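Local coordinates for protein SG7.AF (Anopheles freeborni, PDB 6XL7) that acts as a mosquito salivary inhibitor of the alternative pathway of host complement, blocking the activity of the C3 convertase C3bBb, at residues 1-5 with 45-50; 8-12 with 37-42; 28-33 with 96-100; 52-58 with 113-118. One frame throughout, in Å; residues are numbered along the deposited sequence.

Contact 1 of 4, residues 1-5 with 45-50; sequences ARKHV and VLNYWD
Three backbone carbonyls of 45-50 close round the amino group of Ala1. Ala1 N donates to Tyr48 O at 2.8 Å, Val45 O at 2.9 Å and Leu46 O at 3.1 Å, and the bonds differ in approach: it lies in the carbonyl plane of Val45, is tilted 23° from that of Tyr48, and stands well above that of Leu46. A fourth partner, ND1 of His4, comes from its own segment; with three hydrogens on an ammonium group, at least one must be shared. Such a ring of acceptors would probably favour the charged form of the terminus. ND1 takes Ala1 N and NE2 hydrogen-bonds to Val52 O, so both nitrogens of the His4 ring are engaged and its rotation is fixed. Its CG sits anti to the carbonyl carbon (chi1 -55°). CB of Tyr48 lies over one face, 4.1 Å from the ring centroid in a CH-pi contact, while CG of Lys3 lies over the rim of the opposite face. The two rings form a T-shaped pair, the Tyr48 edge meeting the His4 face with planes at 76°. All of this fastens the start of helix 2-13 to the C-terminal end of helix 23-46 and the residues after it, at one end of a largely helical fold. The valines and Leu46 make the apolar part. CG2 of Val45 presses on the His4-Val5 peptide, 3.6 Å from Val5 N. CG2 of Val5 meets both CG2 of Val45 and CD1 of Leu46, each at 3.9 Å.

Contact 2 of 4, residues 8-12 with 37-42; sequences LLKTF and LREPLT
Helices 2-13 and 23-46 pack here as an antiparallel pair, their short segments running at 165° to each other with axes 11.1 Å apart at closest approach. Side chains fill that spacing, and Phe12 buries the largest area of any residue here. Its CG lies anti to the carbonyl carbon, which carries the ring across to the backbone of segment 37-42, where CZ comes 3.5 Å from Arg38 CA. In the conformer given, Arg38 runs over one ring face: its CG stands 4.1 Å from the centroid of Phe12 and only 4° off the normal, a well-centred CH-pi contact. Farther out the ring and the arginine chain run antiparallel alongside each other. Arg38 NE reaches to 3.9 Å from Phe12 CG, but the guanidinium and ring planes are 51° apart, and this is no parallel stack. CB of Leu37 and CG of Leu8 lie at the ring edge, in its plane. Leu9 comes at the Arg38 chain crosswise, CD2 against CG at 3.7 Å. One turn before Phe12, Leu8 sends CD2 to the backbone between Leu41 and Thr42, 3.5 Å from Thr42 N. Thr42 OG1, in the conformer given, turns back to Arg38 O, which also receives Thr42 N from the opposite face of its carbonyl plane. Contacts of Leu37 and Thr11 with helix 56-77, and of Leu37 and Leu41 with helix 89-113, place this packing within a bundle of helices.

Contact 3 of 4, residues 28-33 with 96-100; sequences SAKFGV and KPSYL
Tyr99 points its ring at helix 28-33 with the hydroxyl leading and the edge, not a face, turned to the backbone. CG lies anti to the backbone N (chi1 174°), extending the side chain across to the neighbouring helix until OH donates to Ala29 O at 2.8 Å. That oxygen lies in the ring plane, whereas the hydroxyl is tilted 20° from the carbonyl plane; because Ala29 O also accepts from Val33 N, the tyrosine adds a second bond to an oxygen already used in the helix. The same OH is 3.6 Å from Val33 CG2. Helices 23-46 and 89-113 run roughly in the same direction here, the segments inclined at 30° with their axes 10.4 Å apart, as two members of the helical bundle. Helix 56-77 closes on the same tyrosine, whose ring stacks with Phe73. Gly32, with no side chain, probably lets the helices come close: its CA is 3.6 Å from Leu100 CD2 and 4.0 Å from Tyr99 CE2. Toward the other end Lys96 stretches out beyond CG and runs to Ser28, where, in the serine conformer given, NZ makes a weak bond of 3.4 Å to OG.

Contact 4 of 4, residues 52-58 with 113-118; sequences VKLSKTC and CLTTRL. With SO4 (sulfate ion), chain E.
The disulfide between Cys58 and Cys113, beside a bound sulfate, closes a two-stranded sheet of only two residues a strand. SG of Cys58 is joined to SG of Cys113 at 2.1 Å, with chi3 at 71°. The cysteines approach from different torsions: SG is anti to the backbone N in Cys58 (chi1 -177°), but lies between the backbone N and carbonyl carbon in Cys113. The link ties the first turn of helix 56-77 to the end of helix 89-113. Ser55 stands at the N-cap of helix 56-77, its OG receiving Cys58 N at 3.1 Å. That hydroxyl also donates to O2 of the sulfate at 2.7 Å, and Thr57 N donates to O4 at 2.9 Å; the anion, probably from the crystallisation liquor, thus sits at a helix N-terminus, where the helix dipole would be expected to favour it. Strands 53-54 and 115-116 are antiparallel and weakly bonded. Ser55 N reaches Leu114 O at 2.8 Å in a nearly straight bond (170° at the hydrogen), and Thr116 N reaches Lys53 O at 3.0 Å. Leu54 and Thr115 form the non-hydrogen-bonded pair between these bonds. A water bridges Lys53 N and Thr116 O. The Lys53 chain runs alongside Thr116 before its end turns away, with CG of the lysine 3.8 Å from CG2 of the threonine. Farther along, Leu118 CD2 packs against Lys53 CB.

Contacts 1, 2 and 4 crowd one side of the chain's centre, their centres about 12 to 14 Å apart, while contact 3 lies on the other side, its centre about 26 Å from those of contacts 1 and 4 and about 15 Å from that of contact 2. Contacts 1 and 2 share helices 2-13 and 23-46 and meet through Val5 CG1 and Thr42 CG2, 3.6 Å apart. Contact 1 joins contact 4 through His4 NE2 and Val52 O, at 2.8 Å, and through Tyr48 packing on Leu54 and Thr115. Leu114 of contact 4 also reaches Leu41 of contact 2. Contacts 2 and 3 meet through a probable hydrogen bond, Arg38 N to Val33 O at 3.0 Å. The sulfate lies in contact 4, at the N-terminus of helix 56-77.

Contact 1 of 4, residues 1-5 with 45-50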
# COMPACT_ATOMS: atom_id res chain seq x y z
N ALA A 1 -3.60 6.40 19.06
CA ALA A 1 -4.71 7.32 19.23
C ALA A 1 -5.12 7.92 17.89
O ALA A 1 -4.51 7.62 16.86
CB ALA A 1 -4.32 8.41 20.21
N ARG A 2 -6.16 8.78 17.92
CA ARG A 2 -6.64 9.40 16.69
C ARG A 2 -5.53 10.15 15.96
O ARG A 2 -5.45 10.10 14.73
CB ARG A 2 -7.80 10.35 17.02
CG ARG A 2 -8.35 11.08 15.78
CD ARG A 2 -9.42 12.09 16.16
NE ARG A 2 -9.02 12.94 17.27
CZ ARG A 2 -8.26 14.03 17.16
NH1 ARG A 2 -7.94 14.71 18.25
NH2 ARG A 2 -7.83 14.42 15.98
N LYS A 3 -4.67 10.85 16.70
CA LYS A 3 -3.59 11.59 16.04
C LYS A 3 -2.69 10.67 15.23
O LYS A 3 -2.18 11.08 14.17
CB LYS A 3 -2.77 12.40 17.05
CG LYS A 3 -1.95 11.56 18.02
CD LYS A 3 -1.15 12.42 19.00
CE LYS A 3 0.10 12.98 18.36
NZ LYS A 3 0.88 13.80 19.33
N HIS A 4 -2.49 9.44 15.68
CA HIS A 4 -1.66 8.49 14.94
C HIS A 4 -2.37 8.00 13.69
O HIS A 4 -1.72 7.76 12.66
CB HIS A 4 -1.26 7.33 15.83
CG HIS A 4 -0.59 7.77 17.08
ND1 HIS A 4 -1.25 7.87 18.29
CD2 HIS A 4 0.67 8.23 17.30
CE1 HIS A 4 -0.42 8.33 19.20
NE2 HIS A 4 0.75 8.56 18.63
N VAL A 5 -3.69 7.81 13.76
CA VAL A 5 -4.46 7.50 12.57
C VAL A 5 -4.29 8.60 11.54
O VAL A 5 -4.03 8.34 10.36
CB VAL A 5 -5.94 7.27 12.93
CG1 VAL A 5 -6.76 7.05 11.65
CG2 VAL A 5 -6.07 6.06 13.86
N VAL A 45 -2.42 1.47 15.03
CA VAL A 45 -1.99 2.72 15.65
C VAL A 45 -3.08 3.36 16.47
O VAL A 45 -2.78 4.18 17.35
CB VAL A 45 -1.40 3.73 14.64
CG1 VAL A 45 -0.32 3.08 13.79
CG2 VAL A 45 -2.51 4.37 13.77
N LEU A 46 -4.34 3.01 16.23
CA LEU A 46 -5.41 3.51 17.07
C LEU A 46 -5.15 3.20 18.54
O LEU A 46 -5.48 4.01 19.41
CB LEU A 46 -6.73 2.89 16.61
CG LEU A 46 -8.04 3.46 17.15
CD1 LEU A 46 -8.07 4.97 17.01
CD2 LEU A 46 -9.17 2.81 16.38
N ASN A 47 -4.51 2.06 18.83
CA ASN A 47 -4.25 1.60 20.19
C ASN A 47 -3.20 2.41 20.93
O ASN A 47 -3.13 2.33 22.16
CB ASN A 47 -3.75 0.15 20.20
CG ASN A 47 -4.77 -0.85 19.68
OD1 ASN A 47 -5.70 -1.23 20.40
ND2 ASN A 47 -4.60 -1.29 18.44
N TYR A 48 -2.37 3.16 20.22
CA TYR A 48 -1.21 3.78 20.85
C TYR A 48 -1.67 4.86 21.82
O TYR A 48 -2.65 5.57 21.56
CB TYR A 48 -0.36 4.43 19.77
CG TYR A 48 0.32 3.46 18.83
CD1 TYR A 48 0.35 2.09 19.10
CD2 TYR A 48 0.94 3.92 17.68
CE1 TYR A 48 0.99 1.21 18.23
CE2 TYR A 48 1.58 3.06 16.82
CZ TYR A 48 1.59 1.71 17.09
OH TYR A 48 2.25 0.86 16.21
N TRP A 49 -0.94 5.01 22.92
CA TRP A 49 -1.24 6.11 23.83
C TRP A 49 -0.95 7.44 23.16
O TRP A 49 -0.24 7.53 22.15
CB TRP A 49 -0.42 6.04 25.13
CG TRP A 49 -1.26 5.99 26.37
CD1 TRP A 49 -1.49 6.99 27.27
CD2 TRP A 49 -1.97 4.85 26.83
NE1 TRP A 49 -2.31 6.52 28.28
CE2 TRP A 49 -2.62 5.21 28.03
CE3 TRP A 49 -2.12 3.54 26.34
CZ2 TRP A 49 -3.41 4.31 28.74
CZ3 TRP A 49 -2.89 2.66 27.04
CH2 TRP A 49 -3.53 3.04 28.22
N ASP A 50 -1.48 8.50 23.78
CA ASP A 50 -1.57 9.80 23.15
C ASP A 50 -0.21 10.31 22.65
O ASP A 50 -0.15 11.02 21.64
CB ASP A 50 -2.18 10.81 24.13
CG ASP A 50 -3.39 10.26 24.93
OD1 ASP A 50 -3.66 9.03 24.94
OD2 ASP A 50 -4.12 11.08 25.53

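Contact 2 of 4, residues 8-12 with 37-42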
# COMPACT_ATOMS: atom_id res chain seq x y z
N LEU A 8 -0.78 8.54 10.03
CA LEU A 8 -0.68 7.42 9.12
C LEU A 8 -1.43 7.70 7.82
O LEU A 8 -0.94 7.38 6.73
CB LEU A 8 -1.22 6.17 9.82
CG LEU A 8 -1.15 4.87 9.02
CD1 LEU A 8 0.30 4.43 8.84
CD2 LEU A 8 -1.95 3.81 9.75
N LEU A 9 -2.63 8.29 7.91
CA LEU A 9 -3.38 8.58 6.69
C LEU A 9 -2.72 9.69 5.87
O LEU A 9 -2.82 9.68 4.64
CB LEU A 9 -4.84 8.89 7.02
CG LEU A 9 -5.54 7.63 7.55
CD1 LEU A 9 -6.93 7.95 8.04
CD2 LEU A 9 -5.60 6.55 6.48
N LYS A 10 -2.03 10.62 6.53
CA LYS A 10 -1.22 11.59 5.80
C LYS A 10 -0.20 10.86 4.92
O LYS A 10 0.01 11.22 3.75
CB LYS A 10 -0.52 12.51 6.79
CG LYS A 10 0.53 13.42 6.19
CD LYS A 10 1.12 14.30 7.28
CE LYS A 10 2.28 15.13 6.77
NZ LYS A 10 2.97 15.82 7.89
N THR A 11 0.41 9.81 5.46
CA THR A 11 1.35 9.01 4.69
C THR A 11 0.65 8.27 3.56
O THR A 11 1.19 8.18 2.44
CB THR A 11 2.10 8.07 5.64
OG1 THR A 11 3.10 8.82 6.33
CG2 THR A 11 2.77 6.93 4.90
N PHE A 12 -0.55 7.73 3.80
CA PHE A 12 -1.27 7.05 2.72
C PHE A 12 -1.63 8.00 1.59
O PHE A 12 -1.65 7.59 0.42
CB PHE A 12 -2.51 6.31 3.25
CG PHE A 12 -2.21 4.95 3.81
CD1 PHE A 12 -2.10 3.86 2.97
CD2 PHE A 12 -2.01 4.77 5.17
CE1 PHE A 12 -1.79 2.61 3.48
CE2 PHE A 12 -1.71 3.51 5.68
CZ PHE A 12 -1.59 2.43 4.83
N LEU A 37 -3.06 -2.89 3.86
CA LEU A 37 -2.27 -1.89 4.57
C LEU A 37 -3.10 -0.90 5.37
O LEU A 37 -2.92 -0.78 6.59
CB LEU A 37 -1.34 -1.16 3.59
CG LEU A 37 -0.17 -2.02 3.09
CD1 LEU A 37 0.43 -1.40 1.85
CD2 LEU A 37 0.88 -2.15 4.17
N ARG A 38 -4.02 -0.17 4.72
CA ARG A 38 -4.68 0.93 5.40
C ARG A 38 -5.52 0.44 6.57
O ARG A 38 -5.42 0.96 7.68
CB ARG A 38 -5.50 1.77 4.42
CG ARG A 38 -5.88 3.14 4.97
CD ARG A 38 -6.73 3.95 4.00
NE ARG A 38 -5.96 4.45 2.86
CZ ARG A 38 -5.95 3.88 1.66
NH1 ARG A 38 -6.65 2.78 1.46
NH2 ARG A 38 -5.23 4.39 0.67
N GLU A 39 -6.35 -0.58 6.34
CA GLU A 39 -7.18 -1.08 7.45
C GLU A 39 -6.36 -1.67 8.59
O GLU A 39 -6.53 -1.22 9.74
CB GLU A 39 -8.30 -2.00 6.95
CG GLU A 39 -9.04 -2.67 8.09
CD GLU A 39 -10.17 -3.58 7.63
OE1 GLU A 39 -10.25 -3.88 6.43
OE2 GLU A 39 -10.97 -3.98 8.50
N PRO A 40 -5.46 -2.63 8.37
CA PRO A 40 -4.74 -3.19 9.53
C PRO A 40 -3.82 -2.19 10.22
O PRO A 40 -3.73 -2.22 11.45
CB PRO A 40 -3.98 -4.39 8.95
CG PRO A 40 -3.98 -4.19 7.49
CD PRO A 40 -5.22 -3.42 7.15
N LEU A 41 -3.17 -1.29 9.48
CA LEU A 41 -2.26 -0.38 10.16
C LEU A 41 -3.00 0.71 10.93
O LEU A 41 -2.54 1.12 12.00
CB LEU A 41 -1.24 0.22 9.18
CG LEU A 41 -0.23 -0.76 8.59
CD1 LEU A 41 0.63 -0.03 7.57
CD2 LEU A 41 0.63 -1.41 9.66
N THR A 42 -4.13 1.19 10.40
CA THR A 42 -4.94 2.13 11.16
C THR A 42 -5.40 1.51 12.47
O THR A 42 -5.31 2.14 13.53
CB THR A 42 -6.14 2.57 10.32
OG1 THR A 42 -5.67 3.29 9.17
CG2 THR A 42 -7.05 3.46 11.13

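Contact 3 of 4, residues 28-33 with 96-100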
# COMPACT_ATOMS: atom_id res chain seq x y z
N SER A 28 -8.74 -2.57 -8.37
CA SER A 28 -7.95 -3.62 -7.73
C SER A 28 -6.73 -3.04 -7.02
O SER A 28 -6.38 -3.48 -5.92
CB SER A 28 -7.52 -4.68 -8.76
OG SER A 28 -8.58 -5.57 -9.03
N ALA A 29 -6.07 -2.06 -7.63
CA ALA A 29 -4.91 -1.45 -6.99
C ALA A 29 -5.29 -0.79 -5.67
O ALA A 29 -4.62 -0.99 -4.65
CB ALA A 29 -4.25 -0.45 -7.93
N LYS A 30 -6.38 -0.02 -5.67
CA LYS A 30 -6.83 0.65 -4.46
C LYS A 30 -7.30 -0.35 -3.41
O LYS A 30 -6.99 -0.20 -2.22
CB LYS A 30 -7.91 1.67 -4.79
CG LYS A 30 -7.39 2.85 -5.59
CD LYS A 30 -8.54 3.74 -6.07
CE LYS A 30 -8.03 4.83 -6.99
NZ LYS A 30 -9.15 5.65 -7.56
N PHE A 31 -8.04 -1.38 -3.83
CA PHE A 31 -8.49 -2.39 -2.87
C PHE A 31 -7.31 -3.06 -2.19
O PHE A 31 -7.35 -3.33 -0.98
CB PHE A 31 -9.34 -3.46 -3.57
CG PHE A 31 -9.43 -4.75 -2.80
CD1 PHE A 31 -10.29 -4.87 -1.72
CD2 PHE A 31 -8.64 -5.84 -3.15
CE1 PHE A 31 -10.37 -6.05 -1.00
CE2 PHE A 31 -8.71 -7.02 -2.43
CZ PHE A 31 -9.58 -7.13 -1.36
N GLY A 32 -6.26 -3.36 -2.95
CA GLY A 32 -5.09 -3.99 -2.35
C GLY A 32 -4.50 -3.15 -1.24
O GLY A 32 -4.22 -3.64 -0.15
N VAL A 33 -4.29 -1.86 -1.51
CA VAL A 33 -3.72 -0.97 -0.50
C VAL A 33 -4.66 -0.85 0.70
O VAL A 33 -4.21 -0.89 1.86
CB VAL A 33 -3.37 0.40 -1.11
CG1 VAL A 33 -2.98 1.40 -0.02
CG2 VAL A 33 -2.25 0.26 -2.11
N LYS A 96 -2.54 -10.10 -9.82
CA LYS A 96 -3.10 -9.62 -8.56
C LYS A 96 -2.64 -10.40 -7.33
O LYS A 96 -2.32 -9.75 -6.31
CB LYS A 96 -4.63 -9.56 -8.65
CG LYS A 96 -5.30 -8.94 -7.43
CD LYS A 96 -6.80 -8.84 -7.65
CE LYS A 96 -7.52 -8.23 -6.46
NZ LYS A 96 -8.97 -8.05 -6.75
N PRO A 97 -2.55 -11.73 -7.34
CA PRO A 97 -2.13 -12.42 -6.10
C PRO A 97 -0.74 -12.01 -5.62
O PRO A 97 -0.53 -11.83 -4.41
CB PRO A 97 -2.23 -13.91 -6.46
CG PRO A 97 -3.30 -13.94 -7.54
CD PRO A 97 -3.05 -12.70 -8.34
N SER A 98 0.21 -11.85 -6.54
CA SER A 98 1.54 -11.44 -6.10
C SER A 98 1.56 -10.00 -5.62
O SER A 98 2.34 -9.66 -4.72
CB SER A 98 2.59 -11.70 -7.19
OG SER A 98 2.31 -10.98 -8.36
N TYR A 99 0.70 -9.15 -6.18
CA TYR A 99 0.54 -7.79 -5.67
C TYR A 99 0.08 -7.81 -4.22
O TYR A 99 0.68 -7.17 -3.35
CB TYR A 99 -0.49 -7.07 -6.56
CG TYR A 99 -0.89 -5.69 -6.12
CD1 TYR A 99 0.05 -4.67 -6.01
CD2 TYR A 99 -2.23 -5.39 -5.85
CE1 TYR A 99 -0.33 -3.38 -5.64
CE2 TYR A 99 -2.62 -4.12 -5.47
CZ TYR A 99 -1.67 -3.13 -5.37
OH TYR A 99 -2.00 -1.83 -5.00
N LEU A 100 -0.99 -8.55 -3.94
CA LEU A 100 -1.53 -8.59 -2.58
C LEU A 100 -0.52 -9.17 -1.60
O LEU A 100 -0.35 -8.64 -0.49
CB LEU A 100 -2.82 -9.40 -2.57
CG LEU A 100 -3.96 -8.82 -3.42
CD1 LEU A 100 -5.17 -9.72 -3.37
CD2 LEU A 100 -4.32 -7.41 -2.95

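Contact 4 of 4, residues 52-58 with 113-118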
# COMPACT_ATOMS: atom_id res chain seq x y z
N VAL A 52 2.75 8.44 21.90
CA VAL A 52 3.62 7.61 21.08
C VAL A 52 4.12 8.41 19.88
O VAL A 52 3.37 9.20 19.28
CB VAL A 52 2.88 6.34 20.62
CG1 VAL A 52 3.70 5.58 19.59
CG2 VAL A 52 2.58 5.44 21.81
N LYS A 53 5.39 8.23 19.53
CA LYS A 53 5.98 8.85 18.35
C LYS A 53 6.12 7.81 17.25
O LYS A 53 6.62 6.70 17.49
CB LYS A 53 7.35 9.45 18.67
CG LYS A 53 7.97 10.22 17.50
CD LYS A 53 9.34 10.77 17.86
CE LYS A 53 9.99 11.43 16.66
NZ LYS A 53 9.12 12.50 16.08
N LEU A 54 5.66 8.14 16.05
CA LEU A 54 5.84 7.28 14.88
C LEU A 54 7.17 7.59 14.21
O LEU A 54 7.64 8.72 14.20
CB LEU A 54 4.71 7.49 13.87
CG LEU A 54 3.28 7.26 14.37
CD1 LEU A 54 2.30 7.30 13.20
CD2 LEU A 54 3.16 5.94 15.13
N SER A 55 7.76 6.55 13.61
CA SER A 55 9.00 6.69 12.87
C SER A 55 8.73 7.23 11.47
O SER A 55 8.11 6.55 10.64
CB SER A 55 9.69 5.33 12.77
OG SER A 55 10.74 5.36 11.81
N LYS A 56 9.24 8.43 11.19
CA LYS A 56 9.07 9.01 9.86
C LYS A 56 9.79 8.20 8.79
O LYS A 56 9.28 8.04 7.68
CB LYS A 56 9.52 10.47 9.85
CG LYS A 56 8.56 11.40 10.59
CD LYS A 56 8.90 12.86 10.38
CE LYS A 56 8.02 13.76 11.24
NZ LYS A 56 8.13 13.40 12.68
N THR A 57 10.96 7.66 9.12
CA THR A 57 11.67 6.84 8.13
C THR A 57 10.89 5.58 7.81
O THR A 57 10.84 5.15 6.65
CB THR A 57 13.10 6.52 8.58
OG1 THR A 57 13.07 5.80 9.82
CG2 THR A 57 13.90 7.79 8.76
N CYS A 58 10.25 4.98 8.81
CA CYS A 58 9.42 3.80 8.57
C CYS A 58 8.26 4.14 7.64
O CYS A 58 7.98 3.41 6.68
CB CYS A 58 8.89 3.30 9.91
SG CYS A 58 7.90 1.78 9.82
N CYS A 113 8.65 -1.41 12.38
CA CYS A 113 9.39 -0.16 12.51
C CYS A 113 8.52 1.03 12.87
O CYS A 113 9.05 2.15 12.97
CB CYS A 113 10.19 0.15 11.23
SG CYS A 113 9.31 0.30 9.61
N LEU A 114 7.22 0.83 13.10
CA LEU A 114 6.29 1.95 13.13
C LEU A 114 6.57 2.93 14.27
O LEU A 114 6.49 4.15 14.08
CB LEU A 114 4.85 1.44 13.23
CG LEU A 114 3.94 1.64 12.03
CD1 LEU A 114 2.53 1.21 12.41
CD2 LEU A 114 3.96 3.08 11.54
N THR A 115 6.90 2.43 15.46
CA THR A 115 7.09 3.31 16.61
C THR A 115 8.57 3.53 16.92
O THR A 115 9.43 2.71 16.59
CB THR A 115 6.37 2.78 17.86
OG1 THR A 115 6.95 1.53 18.26
CG2 THR A 115 4.89 2.58 17.59
N THR A 116 8.84 4.65 17.57
CA THR A 116 10.20 5.02 17.95
C THR A 116 10.17 5.69 19.32
O THR A 116 9.12 5.80 19.95
CB THR A 116 10.85 5.88 16.85
OG1 THR A 116 12.24 6.03 17.12
CG2 THR A 116 10.19 7.25 16.75
N ARG A 117 11.33 6.13 19.81
CA ARG A 117 11.39 6.79 21.11
C ARG A 117 11.02 8.26 20.99
O ARG A 117 11.13 8.87 19.92
CB ARG A 117 12.82 6.82 21.65
CG ARG A 117 13.54 5.53 21.72
CD ARG A 117 14.95 5.84 22.20
NE ARG A 117 15.69 4.63 22.50
CZ ARG A 117 16.91 4.63 23.02
NH1 ARG A 117 17.49 5.78 23.32
NH2 ARG A 117 17.53 3.49 23.27
N LEU A 118 10.65 8.84 22.12
CA LEU A 118 10.56 10.29 22.20
C LEU A 118 11.95 10.92 22.17
O LEU A 118 12.95 10.29 22.55
CB LEU A 118 9.87 10.71 23.50
CG LEU A 118 8.40 10.31 23.60
CD1 LEU A 118 7.74 11.00 24.78
CD2 LEU A 118 7.68 10.63 22.30
S SO4 E . 12.89 8.15 12.79
O1 SO4 E . 14.30 8.51 12.93
O2 SO4 E . 12.75 6.71 12.99
O3 SO4 E . 12.11 8.86 13.80
O4 SO4 E . 12.43 8.53 11.46
O HOH W 1 6.95 6.53 21.29